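Local coordinates for esterase YbfF (Escherichia coli, PDB 3BF7), which probably hydrolyses esters, possibly including thioesters, as an alpha/beta hydrolase with a helical cap and a substrate-binding crevice generated by its domain arrangement, at residues P18-H23 with D81-I86; I114-Y119 with D215-Q220; D30-L35 with W235-K240; P197-P202 with L245-R250. The protein carries 1 engineered substitution. All coordinates share one frame; numbering follows the deposited sequence.

Contact 1. Residues P18-H23 with D81-I86; sequences PIVLVH and DKATFI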
loop_
_atom_site.group_PDB
_atom_site.type_symbol
_atom_site.label_atom_id
_atom_site.label_comp_id
_atom_site.label_asym_id
_atom_site.label_seq_id
_atom_site.Cartn_x
_atom_site.Cartn_y
_atom_site.Cartn_z
ATOM N N PRO A 18 -10.673 -14.462 0.683
ATOM C CA PRO A 18 -10.236 -13.632 -0.440
ATOM C C PRO A 18 -9.112 -12.721 0.048
ATOM O O PRO A 18 -8.977 -12.494 1.251
ATOM C CB PRO A 18 -11.498 -12.856 -0.806
ATOM C CG PRO A 18 -12.200 -12.730 0.516
ATOM C CD PRO A 18 -12.041 -14.110 1.101
ATOM N N ILE A 19 -8.311 -12.214 -0.881
ATOM C CA ILE A 19 -7.208 -11.325 -0.539
ATOM C C ILE A 19 -7.403 -9.944 -1.150
ATOM O O ILE A 19 -7.629 -9.809 -2.352
ATOM C CB ILE A 19 -5.851 -11.896 -1.024
ATOM C CG1 ILE A 19 -5.530 -13.190 -0.267
ATOM C CG2 ILE A 19 -4.742 -10.858 -0.829
ATOM C CD1 ILE A 19 -4.244 -13.866 -0.709
ATOM N N VAL A 20 -7.325 -8.925 -0.300
ATOM C CA VAL A 20 -7.452 -7.537 -0.723
ATOM C C VAL A 20 -6.047 -6.938 -0.683
ATOM O O VAL A 20 -5.369 -7.015 0.342
ATOM C CB VAL A 20 -8.375 -6.740 0.229
ATOM C CG1 VAL A 20 -8.429 -5.276 -0.192
ATOM C CG2 VAL A 20 -9.772 -7.346 0.225
ATOM N N LEU A 21 -5.620 -6.360 -1.803
ATOM C CA LEU A 21 -4.297 -5.752 -1.931
ATOM C C LEU A 21 -4.440 -4.234 -1.927
ATOM O O LEU A 21 -5.241 -3.679 -2.686
ATOM C CB LEU A 21 -3.642 -6.216 -3.234
ATOM C CG LEU A 21 -3.438 -7.725 -3.368
ATOM C CD1 LEU A 21 -3.142 -8.074 -4.815
ATOM C CD2 LEU A 21 -2.312 -8.181 -2.460
ATOM N N VAL A 22 -3.645 -3.574 -1.086
ATOM C CA VAL A 22 -3.704 -2.123 -0.927
ATOM C C VAL A 22 -2.339 -1.461 -1.141
ATOM O O VAL A 22 -1.402 -1.681 -0.374
ATOM C CB VAL A 22 -4.228 -1.762 0.488
ATOM C CG1 VAL A 22 -4.584 -0.286 0.554
ATOM C CG2 VAL A 22 -5.430 -2.631 0.839
ATOM N N HIS A 23 -2.249 -0.640 -2.183
ATOM C CA HIS A 23 -1.018 0.059 -2.548
ATOM C C HIS A 23 -0.641 1.219 -1.621
ATOM O O HIS A 23 -1.400 1.590 -0.723
ATOM C CB HIS A 23 -1.152 0.586 -3.978
ATOM C CG HIS A 23 -2.160 1.683 -4.115
ATOM N ND1 HIS A 23 -1.900 2.981 -3.733
ATOM C CD2 HIS A 23 -3.450 1.666 -4.527
ATOM C CE1 HIS A 23 -2.986 3.714 -3.902
ATOM N NE2 HIS A 23 -3.942 2.940 -4.382
ATOM N N ASP A 81 -17.557 -11.085 3.930
ATOM C CA ASP A 81 -17.559 -11.013 5.388
ATOM C C ASP A 81 -16.177 -10.831 6.001
ATOM O O ASP A 81 -16.011 -10.067 6.951
ATOM C CB ASP A 81 -18.213 -12.264 5.981
ATOM C CG ASP A 81 -19.683 -12.380 5.623
ATOM O OD1 ASP A 81 -20.438 -11.420 5.884
ATOM O OD2 ASP A 81 -20.082 -13.434 5.085
ATOM N N LYS A 82 -15.188 -11.536 5.466
ATOM C CA LYS A 82 -13.833 -11.444 5.993
ATOM C C LYS A 82 -12.816 -11.681 4.887
ATOM O O LYS A 82 -13.040 -12.491 3.988
ATOM C CB LYS A 82 -13.645 -12.475 7.109
ATOM C CG LYS A 82 -12.283 -12.448 7.785
ATOM C CD LYS A 82 -12.183 -13.514 8.870
ATOM C CE LYS A 82 -12.356 -14.915 8.298
ATOM N NZ LYS A 82 -12.252 -15.972 9.345
ATOM N N ALA A 83 -11.697 -10.969 4.953
ATOM C CA ALA A 83 -10.661 -11.120 3.946
ATOM C C ALA A 83 -9.275 -10.967 4.537
ATOM O O ALA A 83 -9.102 -10.418 5.624
ATOM C CB ALA A 83 -10.854 -10.088 2.840
ATOM N N THR A 84 -8.294 -11.491 3.817
ATOM C CA THR A 84 -6.901 -11.354 4.202
ATOM C C THR A 84 -6.485 -10.063 3.506
ATOM O O THR A 84 -6.872 -9.820 2.362
ATOM C CB THR A 84 -6.074 -12.544 3.691
ATOM O OG1 THR A 84 -6.314 -13.668 4.545
ATOM C CG2 THR A 84 -4.583 -12.226 3.675
ATOM N N PHE A 85 -5.718 -9.230 4.199
ATOM C CA PHE A 85 -5.282 -7.954 3.649
ATOM C C PHE A 85 -3.772 -7.865 3.529
ATOM O O PHE A 85 -3.043 -8.222 4.458
ATOM C CB PHE A 85 -5.769 -6.810 4.537
ATOM C CG PHE A 85 -7.238 -6.523 4.410
ATOM C CD1 PHE A 85 -7.688 -5.515 3.562
ATOM C CD2 PHE A 85 -8.174 -7.254 5.135
ATOM C CE1 PHE A 85 -9.048 -5.239 3.438
ATOM C CE2 PHE A 85 -9.537 -6.987 5.015
ATOM C CZ PHE A 85 -9.971 -5.975 4.166
ATOM N N ILE A 86 -3.317 -7.374 2.381
ATOM C CA ILE A 86 -1.895 -7.186 2.116
ATOM C C ILE A 86 -1.731 -5.732 1.680
ATOM O O ILE A 86 -2.301 -5.315 0.671
ATOM C CB ILE A 86 -1.401 -8.111 0.979
ATOM C CG1 ILE A 86 -1.618 -9.576 1.372
ATOM C CG2 ILE A 86 0.069 -7.843 0.684
ATOM C CD1 ILE A 86 -1.207 -10.579 0.303
#
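With chi1 at -60° in both Leu21 and Ile86, each side chain swings its gamma carbon (CG in Leu21, CG1 in Ile86) beside its own backbone N, and the two run alongside each other off one face of the sheet, Leu21 CD2 lying 3.6 Å from Ile86 CB. On that same face Ile19 offers its CG2 branch to Ile86 CD1 at 3.7 Å, while its CG1 lies beside Thr84. The beta-branched residues suit extended strands. The backbones beneath are neighbouring parallel strands, whose axes approach to 4.7 Å, in the central sheet of the alpha/beta hydrolase fold; 83-88 runs on into the probable nucleophile elbow. Thr84 N donates to Pro18 O, Val20 N to Thr84 O, Ile86 N to Val20 O and Val22 N to Ile86 O. Proline fits the start of the pattern, having no N-H to offer; Pro18 CD sits 3.5 Å from Lys82 O. On the other face Phe85 leans its ring obliquely against the isopropyl group of Val20, CE1 to CB 3.6 Å. Ala83 CB, a small methyl, touches both Val20 CG2 at 3.9 Å and Pro18 CG at 3.8 Å. Leu71 and Leu75 of helix 64-78 pack on Phe85.

Contact 2. Residues I114-Y119 with D215-Q220; sequences IAPVDY and DDLLAQ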
loop_
_atom_site.group_PDB
_atom_site.type_symbol
_atom_site.label_atom_id
_atom_site.label_comp_id
_atom_site.label_asym_id
_atom_site.label_seq_id
_atom_site.Cartn_x
_atom_site.Cartn_y
_atom_site.Cartn_z
ATOM N N ILE A 114 6.719 -1.281 6.129
ATOM C CA ILE A 114 6.031 -0.239 6.865
ATOM C C ILE A 114 5.882 -0.640 8.333
ATOM O O ILE A 114 5.780 -1.827 8.665
ATOM C CB ILE A 114 4.626 0.010 6.241
ATOM C CG1 ILE A 114 3.968 1.245 6.858
ATOM C CG2 ILE A 114 3.745 -1.218 6.427
ATOM C CD1 ILE A 114 4.673 2.538 6.519
ATOM N N ALA A 115 5.890 0.358 9.208
ATOM C CA ALA A 115 5.713 0.137 10.638
ATOM C C ALA A 115 4.590 1.060 11.103
ATOM O O ALA A 115 4.369 2.124 10.518
ATOM C CB ALA A 115 6.997 0.455 11.392
ATOM N N PRO A 116 3.852 0.660 12.150
ATOM C CA PRO A 116 2.753 1.474 12.676
ATOM C C PRO A 116 3.313 2.578 13.564
ATOM O O PRO A 116 3.201 2.538 14.794
ATOM C CB PRO A 116 1.911 0.457 13.442
ATOM C CG PRO A 116 2.946 -0.482 13.975
ATOM C CD PRO A 116 3.887 -0.664 12.798
ATOM N N VAL A 117 3.925 3.564 12.914
ATOM C CA VAL A 117 4.546 4.680 13.603
ATOM C C VAL A 117 4.448 5.963 12.792
ATOM O O VAL A 117 4.268 5.931 11.574
ATOM C CB VAL A 117 6.058 4.420 13.837
ATOM C CG1 VAL A 117 6.256 3.171 14.682
ATOM C CG2 VAL A 117 6.783 4.286 12.492
ATOM N N ASP A 118 4.560 7.087 13.491
ATOM C CA ASP A 118 4.577 8.400 12.855
ATOM C C ASP A 118 6.072 8.606 12.593
ATOM O O ASP A 118 6.862 8.705 13.535
ATOM C CB ASP A 118 4.073 9.466 13.830
ATOM C CG ASP A 118 4.019 10.853 13.213
ATOM O OD1 ASP A 118 4.710 11.103 12.201
ATOM O OD2 ASP A 118 3.285 11.707 13.758
ATOM N N TYR A 119 6.470 8.660 11.328
ATOM C CA TYR A 119 7.885 8.818 11.010
ATOM C C TYR A 119 8.443 10.211 11.289
ATOM O O TYR A 119 9.657 10.393 11.347
ATOM C CB TYR A 119 8.140 8.405 9.561
ATOM C CG TYR A 119 7.979 6.916 9.335
ATOM C CD1 TYR A 119 8.972 6.017 9.733
ATOM C CD2 TYR A 119 6.833 6.403 8.734
ATOM C CE1 TYR A 119 8.823 4.642 9.532
ATOM C CE2 TYR A 119 6.675 5.035 8.530
ATOM C CZ TYR A 119 7.671 4.163 8.927
ATOM O OH TYR A 119 7.515 2.812 8.702
ATOM N N ASP A 215 9.680 -1.402 19.218
ATOM C CA ASP A 215 8.872 -1.398 20.434
ATOM C C ASP A 215 7.425 -1.044 20.113
ATOM O O ASP A 215 6.498 -1.723 20.558
ATOM C CB ASP A 215 9.425 -0.414 21.471
ATOM C CG ASP A 215 10.758 -0.855 22.046
ATOM O OD1 ASP A 215 11.011 -2.075 22.105
ATOM O OD2 ASP A 215 11.548 0.022 22.456
ATOM N N ASP A 216 7.232 0.019 19.339
ATOM C CA ASP A 216 5.889 0.445 18.964
ATOM C C ASP A 216 5.204 -0.589 18.079
ATOM O O ASP A 216 3.997 -0.801 18.182
ATOM C CB ASP A 216 5.936 1.784 18.226
ATOM C CG ASP A 216 6.164 2.959 19.154
ATOM O OD1 ASP A 216 6.272 4.095 18.648
ATOM O OD2 ASP A 216 6.231 2.754 20.384
ATOM N N LEU A 217 5.969 -1.224 17.200
ATOM C CA LEU A 217 5.399 -2.230 16.319
ATOM C C LEU A 217 4.837 -3.391 17.145
ATOM O O LEU A 217 3.700 -3.810 16.941
ATOM C CB LEU A 217 6.464 -2.725 15.333
ATOM C CG LEU A 217 5.976 -3.611 14.184
ATOM C CD1 LEU A 217 6.936 -3.514 13.009
ATOM C CD2 LEU A 217 5.839 -5.042 14.665
ATOM N N LEU A 218 5.627 -3.891 18.091
ATOM C CA LEU A 218 5.190 -5.004 18.931
ATOM C C LEU A 218 4.070 -4.636 19.899
ATOM O O LEU A 218 3.267 -5.488 20.275
ATOM C CB LEU A 218 6.380 -5.575 19.705
ATOM C CG LEU A 218 7.462 -6.214 18.832
ATOM C CD1 LEU A 218 8.639 -6.625 19.700
ATOM C CD2 LEU A 218 6.896 -7.418 18.092
ATOM N N ALA A 219 4.007 -3.373 20.306
ATOM C CA ALA A 219 2.958 -2.945 21.221
ATOM C C ALA A 219 1.596 -3.021 20.537
ATOM O O ALA A 219 0.573 -3.225 21.188
ATOM C CB ALA A 219 3.225 -1.525 21.701
ATOM N N GLN A 220 1.591 -2.865 19.216
ATOM C CA GLN A 220 0.353 -2.900 18.448
ATOM C C GLN A 220 0.123 -4.243 17.763
ATOM O O GLN A 220 -1.019 -4.636 17.537
ATOM C CB GLN A 220 0.361 -1.748 17.442
ATOM C CG GLN A 220 0.396 -0.399 18.150
ATOM C CD GLN A 220 0.737 0.752 17.230
ATOM O OE1 GLN A 220 -0.144 1.476 16.761
ATOM N NE2 GLN A 220 2.022 0.923 16.959
HETATM O O HOH W 1 3.579 4.235 17.016
#
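The flat amide of Gln220 keeps Pro116 O close to its own plane: NE2 donates over 2.9 Å to Pro116 O and reaches a lone pair within the plane of that carbonyl. NE2 also donates to Asp216 O one helical turn back, an almost straight bond of 2.9 Å, but here the donor stands above the carbonyl plane. OE1 of the same amide accepts from Trp188 NE1 and Ile191 N, so the group is fixed from both ends. A second flat group, the ring of Tyr119, has Val117 CG2 over one face, 3.6 Å above the plane and offset toward the rim, while its OH accepts from Ala115 N. Between them Pro116 centres an inverse gamma turn, to which its constrained phi is well suited, in the loop that leaves strand 106-112 of the alpha/beta hydrolase sheet. The proline ring fits against helix 214-220, Pro116 CD 3.9 Å from Leu217 CG, and Val117 CG1 meets Asp216 CB at 3.8 Å. A leucine in place of Gln220 would probably leave Pro116 O without its amide donor and Trp188 NE1 without its acceptor. A water donates to Pro116 O at 2.8 Å and to Asp216 OD1 at 3.2 Å. The Pro116 carbonyl, not used by the turn's own weak Val117 N to Ala115 O bond, is thus gripped by two donors, the Gln220 amide and a bridging water.

Contact 3. Residues D30-L35 with W235-K240; sequences DNLGVL and WVHAEK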
loop_
_atom_site.group_PDB
_atom_site.type_symbol
_atom_site.label_atom_id
_atom_site.label_comp_id
_atom_site.label_asym_id
_atom_site.label_seq_id
_atom_site.Cartn_x
_atom_site.Cartn_y
_atom_site.Cartn_z
ATOM N N ASP A 30 -2.737 -1.158 -9.701
ATOM C CA ASP A 30 -1.847 -1.998 -10.485
ATOM C C ASP A 30 -0.523 -2.280 -9.765
ATOM O O ASP A 30 0.161 -3.251 -10.092
ATOM C CB ASP A 30 -1.551 -1.338 -11.835
ATOM C CG ASP A 30 -2.574 -1.689 -12.897
ATOM O OD1 ASP A 30 -3.618 -2.284 -12.556
ATOM O OD2 ASP A 30 -2.333 -1.367 -14.081
ATOM N N ASN A 31 -0.171 -1.470 -8.769
ATOM C CA ASN A 31 1.122 -1.651 -8.113
ATOM C C ASN A 31 1.406 -2.982 -7.429
ATOM O O ASN A 31 2.557 -3.414 -7.404
ATOM C CB ASN A 31 1.411 -0.512 -7.137
ATOM C CG ASN A 31 2.894 -0.400 -6.819
ATOM O OD1 ASN A 31 3.716 -0.166 -7.709
ATOM N ND2 ASN A 31 3.245 -0.581 -5.557
ATOM N N LEU A 32 0.395 -3.628 -6.859
ATOM C CA LEU A 32 0.622 -4.927 -6.230
ATOM C C LEU A 32 0.138 -6.041 -7.154
ATOM O O LEU A 32 -0.076 -7.174 -6.722
ATOM C CB LEU A 32 -0.080 -5.013 -4.870
ATOM C CG LEU A 32 0.631 -4.323 -3.698
ATOM C CD1 LEU A 32 0.794 -2.838 -3.968
ATOM C CD2 LEU A 32 -0.166 -4.549 -2.422
ATOM N N GLY A 33 -0.020 -5.706 -8.431
ATOM C CA GLY A 33 -0.466 -6.681 -9.410
ATOM C C GLY A 33 0.454 -7.885 -9.489
ATOM O O GLY A 33 -0.002 -9.003 -9.732
ATOM N N VAL A 34 1.751 -7.671 -9.285
ATOM C CA VAL A 34 2.702 -8.773 -9.340
ATOM C C VAL A 34 2.356 -9.822 -8.283
ATOM O O VAL A 34 2.546 -11.021 -8.501
ATOM C CB VAL A 34 4.157 -8.273 -9.143
ATOM C CG1 VAL A 34 4.315 -7.614 -7.778
ATOM C CG2 VAL A 34 5.126 -9.433 -9.301
ATOM N N LEU A 35 1.835 -9.379 -7.142
ATOM C CA LEU A 35 1.451 -10.315 -6.092
ATOM C C LEU A 35 0.113 -10.962 -6.450
ATOM O O LEU A 35 -0.073 -12.165 -6.265
ATOM C CB LEU A 35 1.351 -9.594 -4.741
ATOM C CG LEU A 35 2.609 -8.852 -4.274
ATOM C CD1 LEU A 35 2.372 -8.259 -2.887
ATOM C CD2 LEU A 35 3.796 -9.800 -4.258
ATOM N N TRP A 235 10.083 -0.435 -2.208
ATOM C CA TRP A 235 9.087 -1.137 -3.017
ATOM C C TRP A 235 9.588 -2.573 -3.179
ATOM O O TRP A 235 9.941 -3.022 -4.274
ATOM C CB TRP A 235 8.912 -0.436 -4.372
ATOM C CG TRP A 235 8.121 0.854 -4.278
ATOM C CD1 TRP A 235 6.777 1.013 -4.477
ATOM C CD2 TRP A 235 8.628 2.148 -3.928
ATOM N NE1 TRP A 235 6.417 2.327 -4.274
ATOM C CE2 TRP A 235 7.533 3.043 -3.937
ATOM C CE3 TRP A 235 9.900 2.637 -3.609
ATOM C CZ2 TRP A 235 7.677 4.404 -3.638
ATOM C CZ3 TRP A 235 10.041 3.992 -3.312
ATOM C CH2 TRP A 235 8.933 4.858 -3.330
ATOM N N VAL A 236 9.618 -3.282 -2.052
ATOM C CA VAL A 236 10.115 -4.656 -1.990
ATOM C C VAL A 236 9.515 -5.594 -3.028
ATOM O O VAL A 236 10.229 -6.377 -3.654
ATOM C CB VAL A 236 9.868 -5.274 -0.591
ATOM C CG1 VAL A 236 10.716 -6.528 -0.422
ATOM C CG2 VAL A 236 10.182 -4.261 0.498
ATOM N N HIS A 237 8.201 -5.516 -3.201
ATOM C CA HIS A 237 7.499 -6.371 -4.153
ATOM C C HIS A 237 7.894 -6.095 -5.597
ATOM O O HIS A 237 7.790 -6.972 -6.454
ATOM C CB HIS A 237 5.990 -6.191 -3.999
ATOM C CG HIS A 237 5.553 -4.764 -4.068
ATOM N ND1 HIS A 237 5.873 -3.844 -3.094
ATOM C CD2 HIS A 237 4.855 -4.089 -5.012
ATOM C CE1 HIS A 237 5.394 -2.662 -3.437
ATOM N NE2 HIS A 237 4.772 -2.783 -4.595
ATOM N N ALA A 238 8.337 -4.874 -5.872
ATOM C CA ALA A 238 8.744 -4.510 -7.222
ATOM C C ALA A 238 10.140 -5.039 -7.539
ATOM O O ALA A 238 10.438 -5.380 -8.685
ATOM C CB ALA A 238 8.715 -2.996 -7.383
ATOM N N GLU A 239 10.988 -5.119 -6.519
ATOM C CA GLU A 239 12.360 -5.581 -6.699
ATOM C C GLU A 239 12.553 -7.084 -6.547
ATOM O O GLU A 239 13.277 -7.704 -7.329
ATOM C CB GLU A 239 13.283 -4.863 -5.714
ATOM C CG GLU A 239 13.304 -3.354 -5.868
ATOM C CD GLU A 239 14.224 -2.678 -4.874
ATOM O OE1 GLU A 239 14.272 -1.432 -4.862
ATOM O OE2 GLU A 239 14.902 -3.389 -4.102
ATOM N N LYS A 240 11.914 -7.665 -5.537
ATOM C CA LYS A 240 12.039 -9.094 -5.261
ATOM C C LYS A 240 10.670 -9.724 -5.038
ATOM O O LYS A 240 10.391 -10.230 -3.953
ATOM C CB LYS A 240 12.883 -9.310 -4.003
ATOM C CG LYS A 240 14.286 -8.721 -4.039
ATOM C CD LYS A 240 15.185 -9.468 -5.006
ATOM C CE LYS A 240 16.651 -9.152 -4.744
ATOM N NZ LYS A 240 16.934 -7.694 -4.809
#
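Trp235 begins the contact with the edge of its indole, where CD1 lies 4.0 Å from Asn31 ND2, close to the ring plane. It also holds the N-cap position of the short helix 236-239, and its carbonyl oxygen accepts from both Ala238 N and Glu239 N. His237 then carries most of the contact. Its chi1 of 53° sets CG between the backbone N and the carbonyl carbon, a congested rotamer that swings the imidazole toward Asn31. His237 NE2 comes within 2.8 Å of Asn31 ND2, yet the angle is too poor for a hydrogen bond, with the amide and ring planes nearly perpendicular. Asn31 O lies at the edge of the imidazole in its plane, 3.4 Å from His237 CD2. This helix follows His234, which with Ser89 and Asp113 forms the probable catalytic triad of the alpha/beta hydrolase fold, and the His237 ring meets that of His88 edge-to-face. Leucine suits position 32 because it brings a methyl to the imidazole, Leu32 CD1 approaching His237 NE2 obliquely at 4.0 Å. An alanine at His237 would probably open a gap beside Asn31 and Leu32 and take away the ring that meets His88 edge-to-face. In the helix that follows Leu32, the apolar side chains pack on the rest of the histidine: Leu35 CD2 stands 4.2 Å from His237 CB, and Val34 CG1 rests 3.8 Å from His237 O.

Contact 4. Residues P197-P202 with L245-R250; sequences PALFIP and LRAIRR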
loop_
_atom_site.group_PDB
_atom_site.type_symbol
_atom_site.label_atom_id
_atom_site.label_comp_id
_atom_site.label_asym_id
_atom_site.label_seq_id
_atom_site.Cartn_x
_atom_site.Cartn_y
_atom_site.Cartn_z
ATOM N N PRO A 197 -1.408 -13.478 14.601
ATOM C CA PRO A 197 -0.164 -13.452 13.825
ATOM C C PRO A 197 -0.279 -12.465 12.668
ATOM O O PRO A 197 -1.277 -12.464 11.948
ATOM C CB PRO A 197 -0.034 -14.892 13.333
ATOM C CG PRO A 197 -0.736 -15.685 14.396
ATOM C CD PRO A 197 -1.953 -14.843 14.681
ATOM N N ALA A 198 0.735 -11.624 12.507
ATOM C CA ALA A 198 0.764 -10.630 11.438
ATOM C C ALA A 198 2.140 -10.670 10.797
ATOM O O ALA A 198 3.143 -10.737 11.500
ATOM C CB ALA A 198 0.492 -9.245 12.005
ATOM N N LEU A 199 2.190 -10.620 9.470
ATOM C CA LEU A 199 3.463 -10.665 8.764
ATOM C C LEU A 199 3.926 -9.297 8.293
ATOM O O LEU A 199 3.173 -8.564 7.648
ATOM C CB LEU A 199 3.371 -11.597 7.547
ATOM C CG LEU A 199 4.639 -11.704 6.688
ATOM C CD1 LEU A 199 5.748 -12.376 7.487
ATOM C CD2 LEU A 199 4.342 -12.492 5.416
ATOM N N PHE A 200 5.163 -8.959 8.635
ATOM C CA PHE A 200 5.783 -7.714 8.208
ATOM C C PHE A 200 6.928 -8.110 7.289
ATOM O O PHE A 200 7.719 -8.996 7.622
ATOM C CB PHE A 200 6.309 -6.922 9.402
ATOM C CG PHE A 200 5.223 -6.309 10.225
ATOM C CD1 PHE A 200 4.444 -7.098 11.065
ATOM C CD2 PHE A 200 4.916 -4.959 10.094
ATOM C CE1 PHE A 200 3.366 -6.552 11.758
ATOM C CE2 PHE A 200 3.838 -4.404 10.782
ATOM C CZ PHE A 200 3.063 -5.203 11.614
ATOM N N ILE A 201 7.003 -7.469 6.128
ATOM C CA ILE A 201 8.047 -7.766 5.153
ATOM C C ILE A 201 8.852 -6.509 4.845
ATOM O O ILE A 201 8.515 -5.742 3.937
ATOM C CB ILE A 201 7.445 -8.316 3.835
ATOM C CG1 ILE A 201 6.579 -9.544 4.127
ATOM C CG2 ILE A 201 8.564 -8.691 2.865
ATOM C CD1 ILE A 201 5.856 -10.097 2.912
ATOM N N PRO A 202 9.926 -6.274 5.613
ATOM C CA PRO A 202 10.768 -5.097 5.395
ATOM C C PRO A 202 11.803 -5.313 4.296
ATOM O O PRO A 202 12.212 -6.446 4.014
ATOM C CB PRO A 202 11.468 -4.904 6.744
ATOM C CG PRO A 202 10.662 -5.727 7.714
ATOM C CD PRO A 202 10.247 -6.908 6.901
ATOM N N LEU A 245 6.629 -13.173 -2.227
ATOM C CA LEU A 245 5.603 -14.203 -2.327
ATOM C C LEU A 245 5.934 -15.442 -1.500
ATOM O O LEU A 245 5.039 -16.057 -0.927
ATOM C CB LEU A 245 5.363 -14.580 -3.792
ATOM C CG LEU A 245 4.540 -13.547 -4.571
ATOM C CD1 LEU A 245 4.661 -13.815 -6.059
ATOM C CD2 LEU A 245 3.083 -13.593 -4.121
ATOM N N ARG A 246 7.209 -15.811 -1.424
ATOM C CA ARG A 246 7.580 -16.970 -0.615
ATOM C C ARG A 246 7.232 -16.688 0.848
ATOM O O ARG A 246 6.717 -17.556 1.554
ATOM C CB ARG A 246 9.078 -17.277 -0.742
ATOM C CG ARG A 246 9.494 -17.838 -2.098
ATOM C CD ARG A 246 10.829 -18.576 -2.012
ATOM N NE ARG A 246 11.927 -17.700 -1.614
ATOM C CZ ARG A 246 12.597 -16.902 -2.440
ATOM N NH1 ARG A 246 12.294 -16.863 -3.731
ATOM N NH2 ARG A 246 13.570 -16.132 -1.970
ATOM N N ALA A 247 7.507 -15.465 1.297
ATOM C CA ALA A 247 7.214 -15.083 2.675
ATOM C C ALA A 247 5.707 -15.057 2.910
ATOM O O ALA A 247 5.216 -15.547 3.927
ATOM C CB ALA A 247 7.821 -13.715 2.978
ATOM N N ILE A 248 4.972 -14.485 1.965
ATOM C CA ILE A 248 3.523 -14.410 2.086
ATOM C C ILE A 248 2.898 -15.798 2.170
ATOM O O ILE A 248 2.108 -16.072 3.070
ATOM C CB ILE A 248 2.903 -13.635 0.892
ATOM C CG1 ILE A 248 3.256 -12.148 1.003
ATOM C CG2 ILE A 248 1.388 -13.829 0.859
ATOM C CD1 ILE A 248 2.836 -11.324 -0.196
ATOM N N ARG A 249 3.261 -16.684 1.250
ATOM C CA ARG A 249 2.683 -18.019 1.259
ATOM C C ARG A 249 3.073 -18.852 2.475
ATOM O O ARG A 249 2.274 -19.655 2.952
ATOM C CB ARG A 249 3.004 -18.743 -0.051
ATOM C CG ARG A 249 2.159 -18.209 -1.210
ATOM C CD ARG A 249 2.339 -19.016 -2.478
ATOM N NE ARG A 249 1.430 -18.598 -3.546
ATOM C CZ ARG A 249 0.117 -18.815 -3.555
ATOM N NH1 ARG A 249 -0.467 -19.447 -2.545
ATOM N NH2 ARG A 249 -0.611 -18.421 -4.590
ATOM N N ARG A 250 4.283 -18.668 2.988
ATOM C CA ARG A 250 4.690 -19.407 4.177
ATOM C C ARG A 250 3.741 -19.016 5.316
ATOM O O ARG A 250 3.277 -19.860 6.082
ATOM C CB ARG A 250 6.129 -19.057 4.560
ATOM C CG ARG A 250 6.570 -19.672 5.878
ATOM C CD ARG A 250 7.964 -19.223 6.267
ATOM N NE ARG A 250 8.260 -19.527 7.665
ATOM C CZ ARG A 250 9.359 -19.136 8.302
ATOM N NH1 ARG A 250 10.279 -18.421 7.668
ATOM N NH2 ARG A 250 9.537 -19.452 9.578
#
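Leu199 and Ile201, alternate residues of strand 198-201, reach from one face of the strand to Ala247 and Ile248 of helix 241-253. The touch is made by methyl ends. Leu199 CD2 settles against the helix backbone, 3.5 Å from Ala247 O and 3.9 Å from Ile248 CA. Ile201 CD1 lies 3.8 Å from Ile248 CG1, the two chains meeting at about a right angle, and 4.1 Å from Ala247 CB. Alanine suits its place because a single methyl lets the helix come close enough for both longer strand residues to touch it. In Leu199, CG is anti to the backbone N (chi1 178°), which helps to carry the CD2 branch out to the helix. Strand and helix run nearly antiparallel, 171° between directions with their axes 9.6 Å apart, the alpha/beta packing of a C-terminal helix against the central sheet of this fold. No hydrogen bond joins them here; the strand offers only hydrocarbon, part of it resting on the helix backbone. Further out, backbone bonds from Leu199 to Leu109 and Ala111 tie the strand to its neighbour 106-112, and Ile201 also packs on Val110 and Ile229. Ile248 also touches Leu35 of helix 33-39, and Arg249, pointing away from the strand, makes salt bridges to Asp38 and Asp42. Pro197 O is hydrogen-bonded to Tyr251 OH.

Contacts 1 and 4 lie on the same central sheet, centres 14 Å apart, and meet through Ile86 CD1 and Ile248 CD1 at 4.1 Å. Contact 3 sits where strand 19-22 gives way to helix 33-39: Leu21 CD1 lies 3.7 Å from Leu32 O, and Leu35 CD1 is 4.1 Å from Ile248 CD1, so Leu35 bridges to contact 4. Contact 2 stands on the other side of strand 198-201, reached through Leu217 CD1 at 3.8 Å from Phe200 CD2, with its centre about 21 Å from that of contact 1. Val22 of contact 1 touches the probable nucleophile elbow, Trp235 of contact 3 the probable Ser89-His234-Asp113 triad, and segment 114-119 of contact 2 directly follows Asp113.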